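Local coordinates for 2-C-methyl-D-erythritol 2,4-cyclodiphosphate synthase (Thermus thermophilus, PDB 1IV3), which catalyses the conversion of 4-diphosphocytidyl-2-C-methyl-D-erythritol 2-phosphate to 2-C-methyl-D-erythritol 2,4-cyclodiphosphate with release of CMP in isoprenoid biosynthesis, at residues P66-R69 and V75-R78; L112-S117 and L122-I127; P103-H108 and L129-S134. The protein carries 3 engineered substitutions. All blocks are in the same frame, centred on the assembly; numbering follows the deposited sequence.

Contact 1. Residues P66-R69 and V75-R78; sequences PRWR and VFLR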
# COMPACT_ATOMS: atom_id res chain seq x y z
N PRO A 66 12.83 3.89 -28.27
CA PRO A 66 12.56 2.75 -29.17
C PRO A 66 12.99 1.42 -28.56
O PRO A 66 12.46 0.36 -28.96
CB PRO A 66 13.41 3.07 -30.41
CG PRO A 66 14.35 4.16 -30.04
CD PRO A 66 13.74 4.88 -28.87
N ARG A 67 13.93 1.44 -27.62
CA ARG A 67 14.35 0.20 -26.96
C ARG A 67 13.20 -0.46 -26.22
O ARG A 67 13.15 -1.67 -26.05
CB ARG A 67 15.46 0.42 -25.92
CG ARG A 67 16.86 0.55 -26.47
CD ARG A 67 17.84 1.08 -25.45
NE ARG A 67 17.26 2.15 -24.63
CZ ARG A 67 17.87 2.62 -23.55
NH1 ARG A 67 19.04 2.07 -23.24
NH2 ARG A 67 17.35 3.59 -22.80
N TRP A 68 12.26 0.37 -25.75
CA TRP A 68 11.26 -0.16 -24.83
C TRP A 68 9.84 -0.15 -25.38
O TRP A 68 9.00 -0.92 -24.91
CB TRP A 68 11.28 0.66 -23.53
CG TRP A 68 12.66 0.74 -22.93
CD1 TRP A 68 13.37 1.88 -22.70
CD2 TRP A 68 13.47 -0.35 -22.50
NE1 TRP A 68 14.58 1.55 -22.14
CE2 TRP A 68 14.68 0.19 -22.01
CE3 TRP A 68 13.33 -1.75 -22.48
CZ2 TRP A 68 15.71 -0.61 -21.51
CZ3 TRP A 68 14.35 -2.53 -21.98
CH2 TRP A 68 15.54 -1.96 -21.50
N ARG A 69 9.57 0.71 -26.36
CA ARG A 69 8.19 0.76 -26.88
C ARG A 69 7.78 -0.61 -27.41
O ARG A 69 8.57 -1.27 -28.07
CB ARG A 69 8.05 1.83 -27.96
CG ARG A 69 6.69 1.82 -28.63
CD ARG A 69 6.45 3.00 -29.55
NE ARG A 69 7.29 2.99 -30.75
CZ ARG A 69 8.39 3.71 -30.90
NH1 ARG A 69 8.82 4.52 -29.94
NH2 ARG A 69 9.07 3.62 -32.04
N VAL A 75 10.20 -7.56 -19.82
CA VAL A 75 11.49 -7.02 -20.23
C VAL A 75 11.92 -5.85 -19.35
O VAL A 75 13.10 -5.65 -19.06
CB VAL A 75 11.41 -6.54 -21.70
CG1 VAL A 75 12.59 -5.65 -22.05
CG2 VAL A 75 11.32 -7.77 -22.60
N PHE A 76 10.94 -5.07 -18.91
CA PHE A 76 11.20 -3.97 -18.00
C PHE A 76 11.59 -4.54 -16.64
O PHE A 76 12.52 -4.05 -16.01
CB PHE A 76 9.98 -3.07 -17.82
CG PHE A 76 9.44 -2.60 -19.16
CD1 PHE A 76 10.28 -2.47 -20.25
CD2 PHE A 76 8.09 -2.29 -19.29
CE1 PHE A 76 9.78 -2.06 -21.47
CE2 PHE A 76 7.58 -1.88 -20.52
CZ PHE A 76 8.43 -1.77 -21.61
N LEU A 77 10.86 -5.55 -16.18
CA LEU A 77 11.16 -6.11 -14.87
C LEU A 77 12.58 -6.65 -14.83
O LEU A 77 13.34 -6.42 -13.89
CB LEU A 77 10.15 -7.22 -14.54
CG LEU A 77 10.49 -7.94 -13.22
CD1 LEU A 77 9.77 -7.23 -12.08
CD2 LEU A 77 10.15 -9.40 -13.34
N ARG A 78 12.94 -7.40 -15.88
CA ARG A 78 14.31 -7.93 -15.95
C ARG A 78 15.36 -6.83 -16.03
O ARG A 78 16.45 -6.95 -15.48
CB ARG A 78 14.43 -8.86 -17.16
CG ARG A 78 13.45 -10.04 -17.09
CD ARG A 78 13.91 -11.17 -17.99
NE ARG A 78 13.17 -12.42 -17.75
CZ ARG A 78 13.74 -13.46 -17.13
NH1 ARG A 78 14.99 -13.35 -16.72
NH2 ARG A 78 13.06 -14.58 -16.92
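Trp-68 meets Val-75 and Phe-76 in a small apolar contact that folds the loop following helix 57-60 back onto a turn near the start of helix 73-86. No hydrogen bond crosses between the two segments; the joint is made largely by the benzo side of the indole, with CB and the carbonyl oxygen of Trp-68 adding to it. Val-75 reaches the rim of that ring near its plane, where its CG1 lies 3.6 Å from Trp-68 CZ3. The beta-branched valine suits this place by setting one compact methyl against the indole rim while its other methyl lies elsewhere. Val-75 CG1 stands opposite its own backbone N (chi1 165°), the rotation that sends this methyl to the indole. Phe-76 comes in beside it, and its CE1 is 3.7 Å from Trp-68 CE3. These side chains pass in opposite directions; the six-membered ring of the indole and the phenyl ring lie obliquely, planes 78° and centroids 5.9 Å apart. The rim of the phenyl ring also receives a backbone oxygen, for Trp-68 O lies near the ring plane at 3.5 Å from Phe-76 CZ. Phe-61, of the predicted substrate-binding set, completes the aromatic group, stacking on Phe-76 and meeting Trp-68 edge-to-face. Cutting Trp-68 back to an alanine would probably leave a gap beside Val-75 CG1 and Phe-76 CE1 and deprive Phe-61 of its edge-to-face partner. With carbon contacts across the segments and a carbonyl oxygen at a weakly positive ring edge, the contact depends on shape and dispersion more than on directed polar bonds.

Contact 2. Residues L112-S117 and L122-I127; sequences LVDSLS and LPQDRI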
# COMPACT_ATOMS: atom_id res chain seq x y z
N LEU A 112 0.34 -18.17 -12.07
CA LEU A 112 0.80 -16.81 -11.78
C LEU A 112 1.99 -16.80 -10.83
O LEU A 112 3.04 -16.17 -11.04
CB LEU A 112 -0.35 -16.02 -11.17
CG LEU A 112 -1.47 -15.70 -12.17
CD1 LEU A 112 -2.77 -15.25 -11.52
CD2 LEU A 112 -0.92 -14.64 -13.12
N VAL A 113 1.83 -17.56 -9.74
CA VAL A 113 2.95 -17.65 -8.79
C VAL A 113 4.18 -18.29 -9.42
O VAL A 113 5.32 -17.87 -9.22
CB VAL A 113 2.55 -18.43 -7.54
CG1 VAL A 113 3.74 -18.67 -6.64
CG2 VAL A 113 1.44 -17.62 -6.84
N ASP A 114 3.97 -19.34 -10.21
CA ASP A 114 5.11 -19.97 -10.86
C ASP A 114 5.83 -18.97 -11.76
O ASP A 114 7.03 -18.98 -11.86
CB ASP A 114 4.65 -21.14 -11.73
CG ASP A 114 4.31 -22.39 -10.95
OD1 ASP A 114 4.54 -22.43 -9.72
OD2 ASP A 114 3.81 -23.32 -11.62
N SER A 115 5.07 -18.13 -12.45
CA SER A 115 5.68 -17.18 -13.39
C SER A 115 6.49 -16.18 -12.59
O SER A 115 7.64 -15.88 -12.88
CB SER A 115 4.58 -16.56 -14.23
OG SER A 115 5.07 -15.59 -15.14
N LEU A 116 5.91 -15.66 -11.50
CA LEU A 116 6.70 -14.69 -10.72
C LEU A 116 7.97 -15.32 -10.16
O LEU A 116 9.03 -14.70 -10.12
CB LEU A 116 5.84 -14.16 -9.57
CG LEU A 116 4.67 -13.24 -9.94
CD1 LEU A 116 4.05 -12.67 -8.68
CD2 LEU A 116 5.14 -12.14 -10.88
N SER A 117 7.85 -16.56 -9.71
CA SER A 117 9.00 -17.28 -9.15
C SER A 117 10.13 -17.42 -10.16
O SER A 117 11.30 -17.22 -9.83
CB SER A 117 8.54 -18.65 -8.66
OG SER A 117 9.61 -19.52 -8.36
N LEU A 122 12.90 -16.41 -7.49
CA LEU A 122 12.72 -16.54 -6.04
C LEU A 122 12.00 -17.84 -5.74
O LEU A 122 11.18 -18.28 -6.55
CB LEU A 122 11.90 -15.37 -5.51
CG LEU A 122 12.54 -13.99 -5.36
CD1 LEU A 122 11.48 -12.99 -4.89
CD2 LEU A 122 13.73 -14.03 -4.42
N PRO A 123 12.24 -18.44 -4.59
CA PRO A 123 11.51 -19.67 -4.26
C PRO A 123 10.04 -19.35 -4.08
O PRO A 123 9.72 -18.19 -3.80
CB PRO A 123 12.13 -20.10 -2.93
CG PRO A 123 12.68 -18.84 -2.35
CD PRO A 123 13.17 -18.03 -3.53
N GLN A 124 9.16 -20.34 -4.19
CA GLN A 124 7.72 -20.08 -4.12
C GLN A 124 7.27 -19.51 -2.79
O GLN A 124 6.32 -18.71 -2.77
CB GLN A 124 6.95 -21.38 -4.45
CG GLN A 124 7.33 -21.94 -5.82
CD GLN A 124 6.23 -22.01 -6.84
OE1 GLN A 124 5.05 -22.05 -6.51
NE2 GLN A 124 6.58 -22.05 -8.12
N ASP A 125 7.94 -19.85 -1.69
CA ASP A 125 7.49 -19.30 -0.40
C ASP A 125 7.90 -17.85 -0.17
O ASP A 125 7.55 -17.17 0.79
CB ASP A 125 8.05 -20.20 0.71
CG ASP A 125 9.57 -20.02 0.75
OD1 ASP A 125 10.07 -19.22 1.56
OD2 ASP A 125 10.22 -20.69 -0.07
N ARG A 126 8.70 -17.31 -1.10
CA ARG A 126 9.10 -15.92 -1.06
C ARG A 126 8.33 -15.12 -2.11
O ARG A 126 8.66 -13.96 -2.37
CB ARG A 126 10.62 -15.81 -1.33
CG ARG A 126 11.47 -16.29 -0.17
CD ARG A 126 11.36 -15.31 0.98
NE ARG A 126 12.27 -15.56 2.09
CZ ARG A 126 12.60 -14.70 3.05
NH1 ARG A 126 12.13 -13.45 3.14
NH2 ARG A 126 13.46 -15.16 3.96
N ILE A 127 7.33 -15.75 -2.73
CA ILE A 127 6.42 -15.04 -3.63
C ILE A 127 5.08 -14.92 -2.91
O ILE A 127 4.38 -15.93 -2.74
CB ILE A 127 6.21 -15.71 -5.00
CG1 ILE A 127 7.47 -15.82 -5.86
CG2 ILE A 127 5.10 -14.98 -5.77
CD1 ILE A 127 7.99 -14.45 -6.24
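Gln-124, its chain bent at chi2, turns its amide back to Asp-114, while Ser-117 swings OG opposite its backbone N (chi1 168°) to meet Leu-122. Gln-124 NE2 gives a hydrogen bond of 2.6 Å to Asp-114 OD1. The bond is nearly straight and lies close to the amide plane, yet it meets the carboxylate on its anti side, 33° out of plane. The flat groups are themselves turned 67° apart. Glutamine suits the place because its N-H can donate to the acid without adding a charge; its OE1 lies 3.6 Å from Val-113 CG1. Asp-114 OD2 has a second partner in Lys-110, which would help to balance the charge. Here helix 109-120 ends and the chain turns back through a short 3-10 segment, 124-126, in the second half of the beta-alpha-beta crossover that links strand 91-99 to strand 127-132. At the turn Leu-122 is held twice: its N donates to Ser-117 O at 2.9 Å, and its O accepts from Ser-117 OG at 2.7 Å, nearly along the C=O axis. Beneath these polar bonds Ile-127 points at the helix, its CG2 lying 3.9 Å from Leu-116 CD1 and 4.0 Å from Val-113 CG1, while its CG1 branch covers the backbone of Ser-117.

Contact 3. Residues P103-H108 and L129-S134; sequences PKLGPH and LTFKTS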
# COMPACT_ATOMS: atom_id res chain seq x y z
N PRO A 103 -11.58 -10.99 -14.27
CA PRO A 103 -12.05 -12.35 -14.01
C PRO A 103 -11.53 -12.88 -12.68
O PRO A 103 -10.65 -12.26 -12.07
CB PRO A 103 -11.40 -13.16 -15.13
CG PRO A 103 -10.09 -12.47 -15.32
CD PRO A 103 -10.38 -11.01 -15.15
N LYS A 104 -12.05 -14.01 -12.21
CA LYS A 104 -11.49 -14.66 -11.03
C LYS A 104 -10.05 -15.09 -11.29
O LYS A 104 -9.78 -15.71 -12.33
CB LYS A 104 -12.34 -15.89 -10.65
CG LYS A 104 -13.75 -15.48 -10.21
CD LYS A 104 -14.56 -16.68 -9.77
CE LYS A 104 -15.15 -16.46 -8.38
NZ LYS A 104 -16.50 -15.82 -8.47
N LEU A 105 -9.16 -14.79 -10.36
CA LEU A 105 -7.75 -15.17 -10.55
C LEU A 105 -7.41 -16.48 -9.88
O LEU A 105 -6.40 -17.12 -10.21
CB LEU A 105 -6.85 -14.01 -10.09
CG LEU A 105 -6.94 -12.71 -10.92
CD1 LEU A 105 -5.88 -11.71 -10.48
CD2 LEU A 105 -6.78 -12.99 -12.42
N GLY A 106 -8.26 -16.91 -8.94
CA GLY A 106 -8.06 -18.17 -8.24
C GLY A 106 -7.60 -19.35 -9.08
O GLY A 106 -6.58 -19.99 -8.75
N PRO A 107 -8.32 -19.64 -10.16
CA PRO A 107 -7.96 -20.80 -10.99
C PRO A 107 -6.58 -20.67 -11.62
O PRO A 107 -6.07 -21.69 -12.12
CB PRO A 107 -9.04 -20.83 -12.08
CG PRO A 107 -10.18 -20.09 -11.48
CD PRO A 107 -9.50 -18.97 -10.72
N HIS A 108 -5.99 -19.48 -11.60
CA HIS A 108 -4.68 -19.24 -12.22
C HIS A 108 -3.55 -19.05 -11.23
O HIS A 108 -2.42 -18.68 -11.58
CB HIS A 108 -4.76 -17.97 -13.10
CG HIS A 108 -5.79 -18.15 -14.19
ND1 HIS A 108 -7.02 -17.56 -14.20
CD2 HIS A 108 -5.71 -18.92 -15.30
CE1 HIS A 108 -7.68 -17.94 -15.28
NE2 HIS A 108 -6.91 -18.76 -15.96
N LEU A 129 1.62 -13.65 -3.33
CA LEU A 129 0.63 -13.10 -4.24
C LEU A 129 -0.75 -13.27 -3.63
O LEU A 129 -1.10 -14.41 -3.30
CB LEU A 129 0.76 -13.82 -5.58
CG LEU A 129 -0.32 -13.50 -6.62
CD1 LEU A 129 -0.38 -12.01 -6.93
CD2 LEU A 129 -0.07 -14.30 -7.91
N THR A 130 -1.52 -12.19 -3.43
CA THR A 130 -2.89 -12.37 -2.96
C THR A 130 -3.83 -11.64 -3.92
O THR A 130 -3.39 -10.70 -4.58
CB THR A 130 -3.13 -11.82 -1.53
OG1 THR A 130 -2.80 -10.42 -1.51
CG2 THR A 130 -2.20 -12.50 -0.54
N PHE A 131 -5.09 -12.06 -3.97
CA PHE A 131 -6.09 -11.58 -4.91
C PHE A 131 -7.28 -10.98 -4.18
O PHE A 131 -7.71 -11.58 -3.18
CB PHE A 131 -6.61 -12.72 -5.79
CG PHE A 131 -5.56 -13.51 -6.54
CD1 PHE A 131 -4.46 -12.92 -7.13
CD2 PHE A 131 -5.69 -14.89 -6.64
CE1 PHE A 131 -3.54 -13.70 -7.81
CE2 PHE A 131 -4.78 -15.66 -7.31
CZ PHE A 131 -3.68 -15.07 -7.91
N LYS A 132 -7.76 -9.87 -4.68
CA LYS A 132 -8.91 -9.19 -4.13
C LYS A 132 -9.79 -8.68 -5.27
O LYS A 132 -9.34 -8.47 -6.39
CB LYS A 132 -8.56 -7.99 -3.25
CG LYS A 132 -7.58 -8.28 -2.14
CD LYS A 132 -8.16 -9.09 -1.00
CE LYS A 132 -9.45 -8.48 -0.45
NZ LYS A 132 -9.99 -9.34 0.64
N THR A 133 -11.06 -8.45 -4.91
CA THR A 133 -11.93 -7.67 -5.78
C THR A 133 -12.11 -6.30 -5.13
O THR A 133 -11.77 -6.16 -3.96
CB THR A 133 -13.33 -8.26 -5.97
OG1 THR A 133 -14.08 -7.94 -4.79
CG2 THR A 133 -13.28 -9.77 -6.08
N SER A 134 -12.63 -5.33 -5.87
CA SER A 134 -12.73 -3.97 -5.33
C SER A 134 -14.02 -3.76 -4.55
O SER A 134 -14.25 -2.68 -4.02
CB SER A 134 -12.71 -2.95 -6.48
OG SER A 134 -13.94 -2.99 -7.20
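Phe-131 carries this contact, laying one face of its ring beneath Leu-105. The strand leads up to it through Leu-129, turned into the interior, and Thr-130, whose backbone bonds to strand 91-99. At Phe-131 the side chain returns to the Leu-105 side, as alternation along a strand requires, while its backbone N donates to Asp-56 OD2 of the second subunit and so sets the contact beside the trimer interface. CG of Phe-131 lies opposite its carbonyl carbon (chi1 -55°), and from there the ring extends under the loop. Leu-105 CB sits over the ring centre, 3.6 Å from the centroid and 6° off the normal, a well-centred CH-pi contact. Phenylalanine suits the strand position because its flat face offers a broad apolar surface to this CB, while the loop carbonyl meets a ring carbon: Leu-105 O lies 3.6 Å from Phe-131 CE2. The two side chains cross at about a right angle, and the CD1 branch of Leu-105 settles 3.8 Å from Phe-131 CD1. Leucine suits the loop in turn: its CB covers the centre while a branch covers one side. Leu-105 O also accepts His-108 N at 2.8 Å, a bond that holds the short 3-10 turn before helix 109-120. Gly-106 brings its N obliquely to the ring, 4.0 Å from Phe-131 CD2.

In the IspF fold, strand 127-132 runs parallel to strand 91-99, with helix 109-120 between them in sequence, a beta-alpha-beta crossover. The loop 100-106 and residues 131-135 are both part of the substrate-binding site. Lys-132 faces away from the loop, and its NZ bonds to Asp-8 of the second subunit, a magnesium ligand. Past Thr-133, predicted to stabilise the transition state, Ser-134 OG bonds to Asp-101 of the other binding loop, and also to Ala-138 N.

From the N terminus, contact 1 comes first and closes the short loop that joins 66-69 to helix 73-86. The chain then passes through strand 91-99 to 103-108, where contact 3 opens. Helix 109-120 and the turn after it follow, and contact 2 closes that turn between 112-117 and 122-127 before 129-134 completes contact 3. Contact 2 thus falls wholly within the span of contact 3, whereas contact 1 precedes both. Contacts 2 and 3 touch through Leu-112, which packs on Leu-129 and Phe-131, joining helix 109-120 to strand 127-132. Contact 1 lies apart, its centre about 26 Å from that of contact 3.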